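Local coordinates for protein prolyl 4-hydroxylase (Paramecium bursaria Chlorella virus 1, PDB 5C5T) that probably hydroxylates proline residues in collagen-like sequences as a 2-oxoglutarate-dependent, metal-requiring dioxygenase of viral origin, at residues G31-K36 against K112-D117; K104-L109 against Y119-V124; A163-G168 against V212-K217; T172-L177 against T205-L210. All coordinates share one frame; numbering follows the deposited sequence.

Contact 1. Residues G31-K36 against K112-D117. With MN (manganese (II) ion), chain E.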
loop_
_atom_site.group_PDB
_atom_site.type_symbol
_atom_site.label_atom_id
_atom_site.label_comp_id
_atom_site.label_asym_id
_atom_site.label_seq_id
_atom_site.Cartn_x
_atom_site.Cartn_y
_atom_site.Cartn_z
ATOM N N GLY A 31 1.682 20.386 8.745
ATOM C CA GLY A 31 0.751 19.742 7.829
ATOM C C GLY A 31 1.400 18.683 6.965
ATOM O O GLY A 31 2.631 18.605 6.856
ATOM N N VAL A 32 0.573 17.868 6.316
ATOM C CA VAL A 32 1.089 16.820 5.450
ATOM C C VAL A 32 1.916 17.423 4.297
ATOM O O VAL A 32 1.667 18.554 3.837
ATOM C CB VAL A 32 -0.078 15.896 4.943
ATOM C CG1 VAL A 32 -1.027 16.573 3.913
ATOM C CG2 VAL A 32 0.444 14.618 4.400
ATOM N N CYS A 33 2.896 16.650 3.835
ATOM C CA CYS A 33 3.805 17.074 2.758
ATOM C C CYS A 33 3.109 17.671 1.522
ATOM O O CYS A 33 2.413 16.953 0.816
ATOM C CB CYS A 33 4.645 15.888 2.319
ATOM S SG CYS A 33 5.940 16.345 1.153
ATOM N N ASP A 34 3.295 18.977 1.292
ATOM C CA ASP A 34 2.638 19.715 0.194
ATOM C C ASP A 34 1.104 19.605 0.116
ATOM O O ASP A 34 0.500 19.859 -0.930
ATOM C CB ASP A 34 3.207 19.257 -1.129
ATOM C CG ASP A 34 4.685 19.500 -1.231
ATOM O OD1 ASP A 34 5.156 20.477 -0.631
ATOM O OD2 ASP A 34 5.323 18.686 -1.918
ATOM N N GLY A 35 0.475 19.281 1.234
ATOM C CA GLY A 35 -0.966 19.044 1.283
ATOM C C GLY A 35 -1.495 17.826 0.535
ATOM O O GLY A 35 -2.709 17.642 0.423
ATOM N N LYS A 36 -0.598 16.971 0.057
ATOM C CA LYS A 36 -0.975 15.841 -0.765
ATOM C C LYS A 36 -1.062 14.556 0.066
ATOM O O LYS A 36 -0.095 13.802 0.214
ATOM C CB LYS A 36 0.024 15.681 -1.915
ATOM C CG LYS A 36 0.117 16.910 -2.868
ATOM C CD LYS A 36 1.115 16.687 -3.964
ATOM C CE LYS A 36 1.214 17.853 -4.957
ATOM N NZ LYS A 36 2.298 17.601 -5.980
ATOM N N LYS A 112 10.686 14.478 -2.242
ATOM C CA LYS A 112 10.023 14.898 -1.021
ATOM C C LYS A 112 11.036 15.083 0.078
ATOM O O LYS A 112 10.737 14.894 1.247
ATOM C CB LYS A 112 8.991 13.853 -0.570
ATOM C CG LYS A 112 8.110 13.289 -1.642
ATOM C CD LYS A 112 7.059 14.290 -2.072
ATOM C CE LYS A 112 5.946 13.608 -2.917
ATOM N NZ LYS A 112 4.942 14.623 -3.339
ATOM N N LYS A 113 12.258 15.452 -0.288
ATOM C CA LYS A 113 13.308 15.536 0.733
ATOM C C LYS A 113 12.980 16.580 1.796
ATOM O O LYS A 113 13.453 16.488 2.933
ATOM C CB LYS A 113 14.696 15.831 0.131
ATOM C CG LYS A 113 14.758 16.231 -1.312
ATOM C CD LYS A 113 14.579 17.711 -1.471
ATOM C CE LYS A 113 13.590 18.040 -2.554
ATOM N NZ LYS A 113 12.314 18.433 -1.890
ATOM N N HIS A 114 12.160 17.570 1.474
ATOM C CA HIS A 114 11.855 18.572 2.492
ATOM C C HIS A 114 10.782 18.083 3.489
ATOM O O HIS A 114 10.501 18.748 4.487
ATOM C CB HIS A 114 11.430 19.885 1.841
ATOM C CG HIS A 114 10.063 19.863 1.240
ATOM N ND1 HIS A 114 8.945 20.293 1.925
ATOM C CD2 HIS A 114 9.634 19.487 0.015
ATOM C CE1 HIS A 114 7.886 20.192 1.142
ATOM N NE2 HIS A 114 8.275 19.700 -0.019
ATOM N N CYS A 115 10.228 16.901 3.231
ATOM C CA CYS A 115 9.232 16.295 4.088
ATOM C C CYS A 115 9.738 15.062 4.833
ATOM O O CYS A 115 9.244 14.733 5.920
ATOM C CB CYS A 115 8.034 15.899 3.255
ATOM S SG CYS A 115 7.289 17.304 2.376
ATOM N N ILE A 116 10.700 14.348 4.251
ATOM C CA ILE A 116 11.148 13.116 4.904
ATOM C C ILE A 116 12.643 12.977 4.686
ATOM O O ILE A 116 13.153 13.162 3.579
ATOM C CB ILE A 116 10.339 11.859 4.428
ATOM C CG1 ILE A 116 10.755 10.585 5.181
ATOM C CG2 ILE A 116 10.461 11.620 2.921
ATOM C CD1 ILE A 116 9.848 9.379 4.885
ATOM N N ASP A 117 13.321 12.699 5.793
ATOM C CA ASP A 117 14.780 12.505 5.827
ATOM C C ASP A 117 15.079 11.016 5.795
ATOM O O ASP A 117 14.936 10.386 4.765
ATOM C CB ASP A 117 15.379 13.179 7.089
ATOM C CG ASP A 117 16.385 14.229 6.752
ATOM O OD1 ASP A 117 17.287 13.912 5.944
ATOM O OD2 ASP A 117 16.269 15.360 7.277
HETATM MN MN MN E . 7.321 19.605 -1.781
HETATM O O HOH W 1 3.325 14.577 -0.546
HETATM O O HOH W 2 9.046 20.104 -3.270
HETATM O O HOH W 3 7.959 17.809 -2.547
#

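Contact 2. Residues K104-L109 against Y119-V124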
loop_
_atom_site.group_PDB
_atom_site.type_symbol
_atom_site.label_atom_id
_atom_site.label_comp_id
_atom_site.label_asym_id
_atom_site.label_seq_id
_atom_site.Cartn_x
_atom_site.Cartn_y
_atom_site.Cartn_z
ATOM N N LYS A 104 11.784 2.591 -7.590
ATOM C CA LYS A 104 10.896 3.673 -7.964
ATOM C C LYS A 104 10.302 4.378 -6.768
ATOM O O LYS A 104 9.986 5.575 -6.857
ATOM C CB LYS A 104 9.804 3.144 -8.870
ATOM C CG LYS A 104 10.343 2.637 -10.146
ATOM C CD LYS A 104 9.291 2.232 -11.121
ATOM C CE LYS A 104 8.489 3.422 -11.522
ATOM N NZ LYS A 104 7.776 3.168 -12.775
ATOM N N THR A 105 10.130 3.653 -5.662
ATOM C CA THR A 105 9.596 4.285 -4.452
ATOM C C THR A 105 10.667 5.250 -3.921
ATOM O O THR A 105 10.374 6.370 -3.545
ATOM C CB THR A 105 9.190 3.246 -3.380
ATOM O OG1 THR A 105 8.143 2.422 -3.912
ATOM C CG2 THR A 105 8.731 3.887 -2.103
ATOM N N ARG A 106 11.910 4.812 -3.898
ATOM C CA ARG A 106 12.984 5.673 -3.428
ATOM C C ARG A 106 13.116 6.925 -4.317
ATOM O O ARG A 106 13.232 8.065 -3.804
ATOM C CB ARG A 106 14.269 4.819 -3.366
ATOM C CG ARG A 106 15.512 5.586 -3.030
ATOM C CD ARG A 106 16.654 4.607 -2.880
ATOM N NE ARG A 106 17.022 4.067 -4.194
ATOM C CZ ARG A 106 16.852 2.806 -4.611
ATOM N NH1 ARG A 106 16.308 1.861 -3.834
ATOM N NH2 ARG A 106 17.254 2.484 -5.836
ATOM N N GLU A 107 13.055 6.748 -5.629
ATOM C CA GLU A 107 13.138 7.890 -6.535
ATOM C C GLU A 107 11.980 8.873 -6.310
ATOM O O GLU A 107 12.159 10.078 -6.409
ATOM C CB GLU A 107 13.162 7.408 -7.972
ATOM C CG GLU A 107 14.424 6.631 -8.277
ATOM C CD GLU A 107 14.453 6.066 -9.685
ATOM O OE1 GLU A 107 13.365 5.858 -10.262
ATOM O OE2 GLU A 107 15.570 5.846 -10.203
ATOM N N PHE A 108 10.801 8.326 -6.038
ATOM C CA PHE A 108 9.622 9.156 -5.676
ATOM C C PHE A 108 9.838 9.945 -4.387
ATOM O O PHE A 108 9.509 11.130 -4.297
ATOM C CB PHE A 108 8.360 8.260 -5.542
ATOM C CG PHE A 108 7.127 9.015 -5.100
ATOM C CD1 PHE A 108 6.388 9.753 -6.016
ATOM C CD2 PHE A 108 6.726 8.997 -3.768
ATOM C CE1 PHE A 108 5.266 10.461 -5.607
ATOM C CE2 PHE A 108 5.607 9.703 -3.338
ATOM C CZ PHE A 108 4.880 10.442 -4.259
ATOM N N LEU A 109 10.330 9.267 -3.364
ATOM C CA LEU A 109 10.544 9.915 -2.070
ATOM C C LEU A 109 11.664 10.962 -2.201
ATOM O O LEU A 109 11.686 11.931 -1.451
ATOM C CB LEU A 109 10.869 8.910 -0.964
ATOM C CG LEU A 109 9.688 8.058 -0.539
ATOM C CD1 LEU A 109 10.144 6.855 0.263
ATOM C CD2 LEU A 109 8.661 8.900 0.211
ATOM N N TYR A 119 14.636 7.050 6.247
ATOM C CA TYR A 119 13.652 5.997 6.403
ATOM C C TYR A 119 14.232 4.635 6.067
ATOM O O TYR A 119 15.363 4.543 5.554
ATOM C CB TYR A 119 12.432 6.266 5.513
ATOM C CG TYR A 119 12.786 6.345 4.074
ATOM C CD1 TYR A 119 13.207 7.540 3.506
ATOM C CD2 TYR A 119 12.746 5.229 3.280
ATOM C CE1 TYR A 119 13.523 7.598 2.178
ATOM C CE2 TYR A 119 13.074 5.288 1.959
ATOM C CZ TYR A 119 13.449 6.482 1.424
ATOM O OH TYR A 119 13.768 6.540 0.096
ATOM N N ASN A 120 13.449 3.590 6.371
ATOM C CA ASN A 120 13.721 2.221 5.962
ATOM C C ASN A 120 12.555 1.672 5.176
ATOM O O ASN A 120 11.402 2.054 5.426
ATOM C CB ASN A 120 13.922 1.299 7.156
ATOM C CG ASN A 120 15.165 1.576 7.901
ATOM O OD1 ASN A 120 15.146 1.743 9.130
ATOM N ND2 ASN A 120 16.278 1.612 7.181
ATOM N N PHE A 121 12.834 0.759 4.251
ATOM C CA PHE A 121 11.801 -0.031 3.582
ATOM C C PHE A 121 11.499 -1.324 4.357
ATOM O O PHE A 121 12.407 -2.181 4.582
ATOM C CB PHE A 121 12.233 -0.443 2.179
ATOM C CG PHE A 121 12.229 0.667 1.152
ATOM C CD1 PHE A 121 11.194 1.560 1.058
ATOM C CD2 PHE A 121 13.278 0.789 0.262
ATOM C CE1 PHE A 121 11.210 2.564 0.050
ATOM C CE2 PHE A 121 13.287 1.768 -0.710
ATOM C CZ PHE A 121 12.271 2.651 -0.803
ATOM N N GLU A 122 10.232 -1.538 4.693
ATOM C CA GLU A 122 9.779 -2.860 5.145
ATOM C C GLU A 122 9.880 -3.896 4.011
ATOM O O GLU A 122 9.847 -3.540 2.825
ATOM C CB GLU A 122 8.321 -2.727 5.625
ATOM C CG GLU A 122 7.775 -3.909 6.400
ATOM C CD GLU A 122 6.607 -3.537 7.327
ATOM O OE1 GLU A 122 6.316 -2.336 7.497
ATOM O OE2 GLU A 122 6.055 -4.468 7.953
ATOM N N ASP A 123 10.011 -5.173 4.351
ATOM C CA ASP A 123 9.820 -6.222 3.343
ATOM C C ASP A 123 8.469 -6.033 2.652
ATOM O O ASP A 123 7.472 -5.762 3.307
ATOM C CB ASP A 123 9.852 -7.595 3.975
ATOM C CG ASP A 123 11.220 -7.987 4.495
ATOM O OD1 ASP A 123 12.199 -7.259 4.259
ATOM O OD2 ASP A 123 11.296 -9.039 5.163
ATOM N N VAL A 124 8.405 -6.264 1.341
ATOM C CA VAL A 124 7.153 -6.108 0.618
ATOM C C VAL A 124 6.199 -7.284 0.927
ATOM O O VAL A 124 6.623 -8.447 1.001
ATOM C CB VAL A 124 7.429 -5.997 -0.895
ATOM C CG1 VAL A 124 6.181 -6.125 -1.723
ATOM C CG2 VAL A 124 8.152 -4.696 -1.212
#

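Contact 3. Residues A163-G168 against V212-K217. With AKG (2-oxoglutaric acid), chain C.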
loop_
_atom_site.group_PDB
_atom_site.type_symbol
_atom_site.label_atom_id
_atom_site.label_comp_id
_atom_site.label_asym_id
_atom_site.label_seq_id
_atom_site.Cartn_x
_atom_site.Cartn_y
_atom_site.Cartn_z
ATOM N N ALA A 163 -6.788 -6.361 -10.757
ATOM C CA ALA A 163 -8.060 -5.719 -10.409
ATOM C C ALA A 163 -9.262 -6.665 -10.552
ATOM O O ALA A 163 -9.206 -7.604 -11.365
ATOM C CB ALA A 163 -8.257 -4.509 -11.284
ATOM N N PRO A 164 -10.340 -6.407 -9.786
ATOM C CA PRO A 164 -11.626 -7.117 -9.908
ATOM C C PRO A 164 -12.178 -6.983 -11.292
ATOM O O PRO A 164 -11.762 -6.103 -12.056
ATOM C CB PRO A 164 -12.521 -6.414 -8.900
ATOM C CG PRO A 164 -11.595 -5.883 -7.863
ATOM C CD PRO A 164 -10.360 -5.480 -8.640
ATOM N N GLU A 165 -13.188 -7.795 -11.550
ATOM C CA GLU A 165 -13.927 -7.740 -12.796
ATOM C C GLU A 165 -14.778 -6.461 -12.920
ATOM O O GLU A 165 -14.806 -5.630 -11.994
ATOM C CB GLU A 165 -14.759 -9.020 -12.875
ATOM C CG GLU A 165 -13.877 -10.238 -13.229
ATOM C CD GLU A 165 -14.553 -11.593 -13.050
ATOM O OE1 GLU A 165 -15.794 -11.648 -12.896
ATOM O OE2 GLU A 165 -13.812 -12.619 -13.064
ATOM N N GLU A 166 -15.450 -6.275 -14.066
ATOM C CA GLU A 166 -16.325 -5.142 -14.268
ATOM C C GLU A 166 -17.430 -5.181 -13.192
ATOM O O GLU A 166 -18.053 -6.215 -12.972
ATOM C CB GLU A 166 -16.934 -5.167 -15.682
ATOM C CG GLU A 166 -17.439 -3.838 -16.151
ATOM C CD GLU A 166 -16.307 -2.934 -16.623
ATOM O OE1 GLU A 166 -15.206 -3.459 -16.940
ATOM O OE2 GLU A 166 -16.516 -1.708 -16.683
ATOM N N GLY A 167 -17.648 -4.069 -12.492
ATOM C CA GLY A 167 -18.623 -4.055 -11.417
ATOM C C GLY A 167 -18.149 -4.845 -10.203
ATOM O O GLY A 167 -18.938 -5.262 -9.341
ATOM N N GLY A 168 -16.835 -5.030 -10.107
ATOM C CA GLY A 168 -16.297 -5.965 -9.131
ATOM C C GLY A 168 -15.938 -5.433 -7.760
ATOM O O GLY A 168 -15.422 -6.209 -6.956
ATOM N N VAL A 212 -14.621 -7.350 -2.428
ATOM C CA VAL A 212 -14.559 -7.779 -3.820
ATOM C C VAL A 212 -15.858 -8.511 -4.106
ATOM O O VAL A 212 -16.229 -9.420 -3.370
ATOM C CB VAL A 212 -13.361 -8.656 -4.087
ATOM C CG1 VAL A 212 -13.439 -9.305 -5.496
ATOM C CG2 VAL A 212 -12.091 -7.818 -3.935
ATOM N N LYS A 213 -16.518 -8.133 -5.194
ATOM C CA LYS A 213 -17.777 -8.782 -5.575
ATOM C C LYS A 213 -17.557 -9.844 -6.639
ATOM O O LYS A 213 -18.241 -10.882 -6.660
ATOM C CB LYS A 213 -18.763 -7.758 -6.099
ATOM C CG LYS A 213 -19.177 -6.740 -5.094
ATOM C CD LYS A 213 -20.060 -5.737 -5.797
ATOM C CE LYS A 213 -20.132 -4.421 -5.098
ATOM N NZ LYS A 213 -21.149 -3.570 -5.784
ATOM N N SER A 214 -16.612 -9.589 -7.527
ATOM C CA SER A 214 -16.357 -10.562 -8.565
ATOM C C SER A 214 -14.909 -10.490 -9.053
ATOM O O SER A 214 -14.262 -9.435 -9.069
ATOM C CB SER A 214 -17.327 -10.387 -9.731
ATOM O OG SER A 214 -16.994 -9.267 -10.500
ATOM N N GLY A 215 -14.371 -11.645 -9.379
ATOM C CA GLY A 215 -12.989 -11.708 -9.806
ATOM C C GLY A 215 -12.095 -11.813 -8.601
ATOM O O GLY A 215 -12.464 -12.452 -7.619
ATOM N N GLU A 216 -10.920 -11.191 -8.696
ATOM C CA GLU A 216 -9.992 -11.163 -7.595
ATOM C C GLU A 216 -9.200 -9.875 -7.597
ATOM O O GLU A 216 -9.169 -9.117 -8.588
ATOM C CB GLU A 216 -9.055 -12.375 -7.672
ATOM C CG GLU A 216 -8.101 -12.286 -8.842
ATOM C CD GLU A 216 -7.463 -13.614 -9.189
ATOM O OE1 GLU A 216 -6.745 -14.185 -8.340
ATOM O OE2 GLU A 216 -7.688 -14.086 -10.325
ATOM N N LYS A 217 -8.623 -9.590 -6.435
ATOM C CA LYS A 217 -7.830 -8.381 -6.253
ATOM C C LYS A 217 -6.498 -8.794 -5.609
ATOM O O LYS A 217 -6.500 -9.481 -4.584
ATOM C CB LYS A 217 -8.568 -7.358 -5.377
ATOM C CG LYS A 217 -7.761 -6.141 -4.915
ATOM C CD LYS A 217 -8.676 -5.244 -4.084
ATOM C CE LYS A 217 -7.928 -4.073 -3.480
ATOM N NZ LYS A 217 -8.796 -3.314 -2.554
HETATM C C1 AKG C . -3.451 -2.646 3.651
HETATM O O1 AKG C . -3.028 -3.776 3.258
HETATM O O2 AKG C . -2.964 -2.151 4.701
HETATM C C2 AKG C . -4.595 -1.982 2.936
HETATM O O5 AKG C . -5.154 -1.080 3.498
HETATM C C3 AKG C . -5.022 -2.474 1.543
HETATM C C4 AKG C . -6.109 -1.619 0.945
HETATM C C5 AKG C . -6.793 -2.290 -0.218
HETATM O O3 AKG C . -6.804 -3.549 -0.308
HETATM O O4 AKG C . -7.336 -1.569 -1.110
HETATM O O HOH W 4 -10.387 -10.183 -11.390
HETATM O O HOH W 5 -19.649 -8.017 -11.326
#

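Contact 4. Residues T172-L177 against T205-L210. With ZN (zinc ion), chain D; AKG (2-oxoglutaric acid), chain C.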
loop_
_atom_site.group_PDB
_atom_site.type_symbol
_atom_site.label_atom_id
_atom_site.label_comp_id
_atom_site.label_asym_id
_atom_site.label_seq_id
_atom_site.Cartn_x
_atom_site.Cartn_y
_atom_site.Cartn_z
ATOM N N THR A 172 -10.224 0.985 -3.017
ATOM C CA THR A 172 -9.538 1.475 -1.827
ATOM C C THR A 172 -10.264 2.739 -1.407
ATOM O O THR A 172 -10.337 3.681 -2.185
ATOM C CB THR A 172 -8.063 1.781 -2.068
ATOM O OG1 THR A 172 -7.425 0.646 -2.653
ATOM C CG2 THR A 172 -7.340 2.159 -0.771
ATOM N N ASP A 173 -10.822 2.737 -0.194
ATOM C CA ASP A 173 -11.645 3.808 0.292
ATOM C C ASP A 173 -10.852 4.682 1.279
ATOM O O ASP A 173 -10.183 4.159 2.189
ATOM C CB ASP A 173 -12.909 3.228 0.954
ATOM C CG ASP A 173 -13.959 4.277 1.296
ATOM O OD1 ASP A 173 -13.959 5.370 0.697
ATOM O OD2 ASP A 173 -14.790 4.029 2.186
ATOM N N PHE A 174 -10.896 6.000 1.077
ATOM C CA PHE A 174 -10.405 6.963 2.060
ATOM C C PHE A 174 -11.611 7.773 2.500
ATOM O O PHE A 174 -11.896 8.848 1.953
ATOM C CB PHE A 174 -9.304 7.890 1.473
ATOM C CG PHE A 174 -8.024 7.180 1.056
ATOM C CD1 PHE A 174 -6.952 7.068 1.903
ATOM C CD2 PHE A 174 -7.888 6.686 -0.231
ATOM C CE1 PHE A 174 -5.791 6.450 1.493
ATOM C CE2 PHE A 174 -6.725 6.057 -0.636
ATOM C CZ PHE A 174 -5.670 5.945 0.246
ATOM N N PRO A 175 -12.366 7.275 3.506
ATOM C CA PRO A 175 -13.668 7.885 3.802
ATOM C C PRO A 175 -13.604 9.325 4.287
ATOM O O PRO A 175 -14.519 10.092 3.984
ATOM C CB PRO A 175 -14.259 6.965 4.889
ATOM C CG PRO A 175 -13.142 6.166 5.375
ATOM C CD PRO A 175 -12.122 6.045 4.279
ATOM N N THR A 176 -12.548 9.702 5.011
ATOM C CA THR A 176 -12.441 11.056 5.530
ATOM C C THR A 176 -12.109 12.024 4.395
ATOM O O THR A 176 -12.474 13.192 4.432
ATOM C CB THR A 176 -11.399 11.108 6.627
ATOM O OG1 THR A 176 -11.767 10.161 7.631
ATOM C CG2 THR A 176 -11.248 12.542 7.210
ATOM N N LEU A 177 -11.467 11.527 3.350
ATOM C CA LEU A 177 -11.170 12.363 2.221
ATOM C C LEU A 177 -12.241 12.284 1.156
ATOM O O LEU A 177 -12.164 12.986 0.138
ATOM C CB LEU A 177 -9.821 11.980 1.640
ATOM C CG LEU A 177 -8.599 12.153 2.545
ATOM C CD1 LEU A 177 -7.371 11.554 1.861
ATOM C CD2 LEU A 177 -8.343 13.597 2.921
ATOM N N THR A 205 -5.965 9.737 6.604
ATOM C CA THR A 205 -5.769 8.611 5.689
ATOM C C THR A 205 -6.186 7.296 6.282
ATOM O O THR A 205 -5.706 6.256 5.851
ATOM C CB THR A 205 -4.294 8.532 5.212
ATOM O OG1 THR A 205 -3.422 8.468 6.348
ATOM C CG2 THR A 205 -3.954 9.728 4.393
ATOM N N LEU A 206 -7.180 7.362 7.185
ATOM C CA LEU A 206 -8.047 6.198 7.458
ATOM C C LEU A 206 -8.451 5.585 6.115
ATOM O O LEU A 206 -8.883 6.274 5.226
ATOM C CB LEU A 206 -9.280 6.623 8.252
ATOM C CG LEU A 206 -10.349 5.585 8.621
ATOM C CD1 LEU A 206 -9.762 4.680 9.690
ATOM C CD2 LEU A 206 -11.628 6.289 9.112
ATOM N N HIS A 207 -8.250 4.296 5.970
ATOM C CA HIS A 207 -8.601 3.673 4.678
ATOM C C HIS A 207 -9.062 2.225 4.842
ATOM O O HIS A 207 -8.868 1.603 5.904
ATOM C CB HIS A 207 -7.382 3.785 3.725
ATOM C CG HIS A 207 -6.193 3.028 4.218
ATOM N ND1 HIS A 207 -5.418 3.493 5.262
ATOM C CD2 HIS A 207 -5.709 1.804 3.908
ATOM C CE1 HIS A 207 -4.470 2.607 5.528
ATOM N NE2 HIS A 207 -4.654 1.556 4.748
ATOM N N ALA A 208 -9.653 1.698 3.771
ATOM C CA ALA A 208 -10.177 0.340 3.748
ATOM C C ALA A 208 -10.053 -0.243 2.365
ATOM O O ALA A 208 -9.989 0.493 1.384
ATOM C CB ALA A 208 -11.630 0.344 4.164
ATOM N N GLY A 209 -9.976 -1.560 2.286
ATOM C CA GLY A 209 -10.192 -2.229 1.019
ATOM C C GLY A 209 -11.629 -2.742 1.032
ATOM O O GLY A 209 -11.979 -3.561 1.866
ATOM N N LEU A 210 -12.461 -2.254 0.118
ATOM C CA LEU A 210 -13.868 -2.626 0.092
ATOM C C LEU A 210 -14.087 -4.041 -0.437
ATOM O O LEU A 210 -13.231 -4.646 -1.093
ATOM C CB LEU A 210 -14.649 -1.607 -0.756
ATOM C CG LEU A 210 -14.616 -0.150 -0.276
ATOM C CD1 LEU A 210 -15.568 0.694 -1.084
ATOM C CD2 LEU A 210 -14.953 -0.040 1.209
HETATM ZN ZN ZN D . -3.950 -0.359 5.255
HETATM C C1 AKG C . -3.451 -2.646 3.651
HETATM O O1 AKG C . -3.028 -3.776 3.258
HETATM O O2 AKG C . -2.964 -2.151 4.701
HETATM C C2 AKG C . -4.595 -1.982 2.936
HETATM O O5 AKG C . -5.154 -1.080 3.498
HETATM C C3 AKG C . -5.022 -2.474 1.543
HETATM C C4 AKG C . -6.109 -1.619 0.945
HETATM C C5 AKG C . -6.793 -2.290 -0.218
HETATM O O3 AKG C . -6.804 -3.549 -0.308
HETATM O O4 AKG C . -7.336 -1.569 -1.110
HETATM O O HOH W 6 -9.829 8.827 4.777
#

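Contact 1. Residues G31-K36 against K112-D117
Cys33 and Cys115 close a disulfide between two loops, SG to SG 2.1 Å, with a torsion of 75° about the S–S bond. Cys33 SG stands anti to its backbone N (chi1 -173°), which carries the sulfur across to the loop 112-117. Next to the bridge, the carboxylate of Asp34 and the ring of His114 meet at a manganese ion, their planes 39° apart. The ion is held by Asp34 OD2 at 2.2 Å and by His114 NE2 at 2.0 Å, and two waters bind it as well. Asp34 OD1 stands farther from the manganese, at 2.6 Å, so the carboxylate faces the ion unevenly. This OD1 lies at the edge of the imidazole, 3.3 Å from His114 CE1, while Cys115 SG sits over one face of the same ring, offset toward its rim. Lys112, bent at chi2, brings CD within 4.0 Å of Cys33 SG. Its NZ forms a salt bridge with Glu39 and also reaches a water that donates to Cys33 O. Trp192 of strand 188-192 packs on Cys33. The arrangement is a disulfide-linked pair of loops carrying a peripheral two-residue manganese site, which ties the start of the modelled chain to the loop between helix 96-109 and strand 120-129.

Contact 2. Residues K104-L109 against Y119-V124
Leu109 lays its CD1 methyl over one face of the Tyr119 ring, 3.5 Å from Tyr119 CZ, as a CH-pi contact. The methyl is 3.9 Å from the ring centroid, 27° off the normal, displaced toward the phenol end. Tyr119 CG lies between its backbone N and carbonyl carbon (chi1 60°), an orientation that directs the ring at the helix. There the hydroxyl lies against the aliphatic part of Arg106, with Tyr119 OH 3.7 Å from Arg106 CG, and the two side chains cross at about a right angle. Phe121 reaches Thr105, one turn before Leu109, and shares Arg106 with Tyr119. Thr105 CG2 touches Phe121 CE1 at 3.5 Å, whereas Arg106 CB is in the ring plane, 3.9 Å from Phe121 CZ. Tyr119 CE2 lies over one face of the Phe121 ring, offset toward its rim. No hydrogen bond joins the segments: Thr105 OG1 is turned back to Ile101 O of its own helix. Ile224 touches Tyr119 and Gln222 touches Phe121, both from strand 217-225. This is helix-on-sheet packing, in which helix 96-109 rests on residues of alternating position near the start of strand 120-129, in the six-stranded sheet of the double-stranded beta-helix fold.

Contact 3. Residues A163-G168 against V212-K217
Two loops at the rim of the double-stranded beta-helix, the fold of 2-oxoglutarate oxygenases, meet here just before strand 217-225 delivers a lysine to the cosubstrate pocket. Residues Glu165 to Gly168 form a type II beta turn, and Gly167 takes its positive phi. Main-chain bonds fasten the turn to the loop 212-217 at both ends: Glu165 N donates to Ser214 O (3.2 Å) and Lys213 N to Gly168 O (2.8 Å). Both are nearly straight at hydrogen, 163° and 173°, yet each donor stands well above the plane of its carbonyl. The side chain of Glu165 runs extended alongside Gly215, Glu165 OE2 lying 3.5 Å from Gly215 CA. Ser214 OG rests 3.3 Å from Glu165 CB, and a water connects this hydroxyl to Glu166 O. A second water joins Ala163 O to Glu216 N. Pro164 lies alongside the base of Lys217, the two side chains pointing the same way. Glu216 turns away to salt bridges with Lys162 and Arg128. The fully extended chain of Lys217, CG anti to the backbone N (chi1 170°), carries the ammonium to the far carboxylate of 2-oxoglutarate. Its NZ is hydrogen-bonded to Gly170 O, and on the cosubstrate NZ donates to O4 at 2.7 Å and weakly to O3 at 3.0 Å.

Contact 4. Residues T172-L177 against T205-L210
His207, through the zinc ion, and Thr172, directly, hold opposite ends of 2-oxoglutarate from neighbouring strands. His207 NE2 binds the zinc ion at 2.1 Å, and the cosubstrate chelates the same metal through O2 and O5, with O5 at the edge of the imidazole near its plane. At the other end Thr172 OG1 donates to O4 at 2.7 Å and is also hydrogen-bonded to Tyr160 OH. Gly209 packs against this carboxylate, CA 3.6 Å from C5 of 2-oxoglutarate. His138 and Asp140 complete the protein ligands of the zinc, the facial triad of two histidines and one carboxylate found in this oxygenase family. The imidazole's rotation is fixed from behind: ND1 donates to Thr205 O at 2.8 Å, in the carbonyl plane and within 12° of the ring plane. Phe174 lies beside His207, pointing the same way, with CD1 3.8 Å from His207 CB. The strands 172-174 and 207-209 run antiparallel, and Asp173 with Ala208 is a hydrogen-bonded pair: Asp173 N to Ala208 O at 2.9 Å and Ala208 N to Asp173 O at 3.0 Å. On the sheet face away from the cosubstrate, Leu210 CD2 covers Asp173 CB. Beyond strand 172-174 and before strand 207-209, the side chains of Pro175 and Leu206 cross at about a right angle, CG to CD2 4.0 Å, and a water accepts from Thr176 N and donates to Leu206 O.

Contacts 3 and 4 serve one pocket: 172-177 and 205-210 lie inside the chain loop closed by contact 3, and both contacts reach the same carboxylate of 2-oxoglutarate, Lys217 NZ coming 4.0 Å from Gly209 CA. Contact 4 is the more buried, with paired strands, whereas contact 3 joins irregular loops nearer the surface through main-chain bonds and waters. Segment 112-117 of contact 1 lies in the connection whose two ends contact 2 packs together, and the two contacts touch where Ile116 packs on Leu109. Their chemistry differs: covalent and metal links at the periphery in contact 1, apolar and aromatic packing in contact 2. Contacts 1 and 3 lie on opposite sides of the chain's centre, about 34 Å apart between centres.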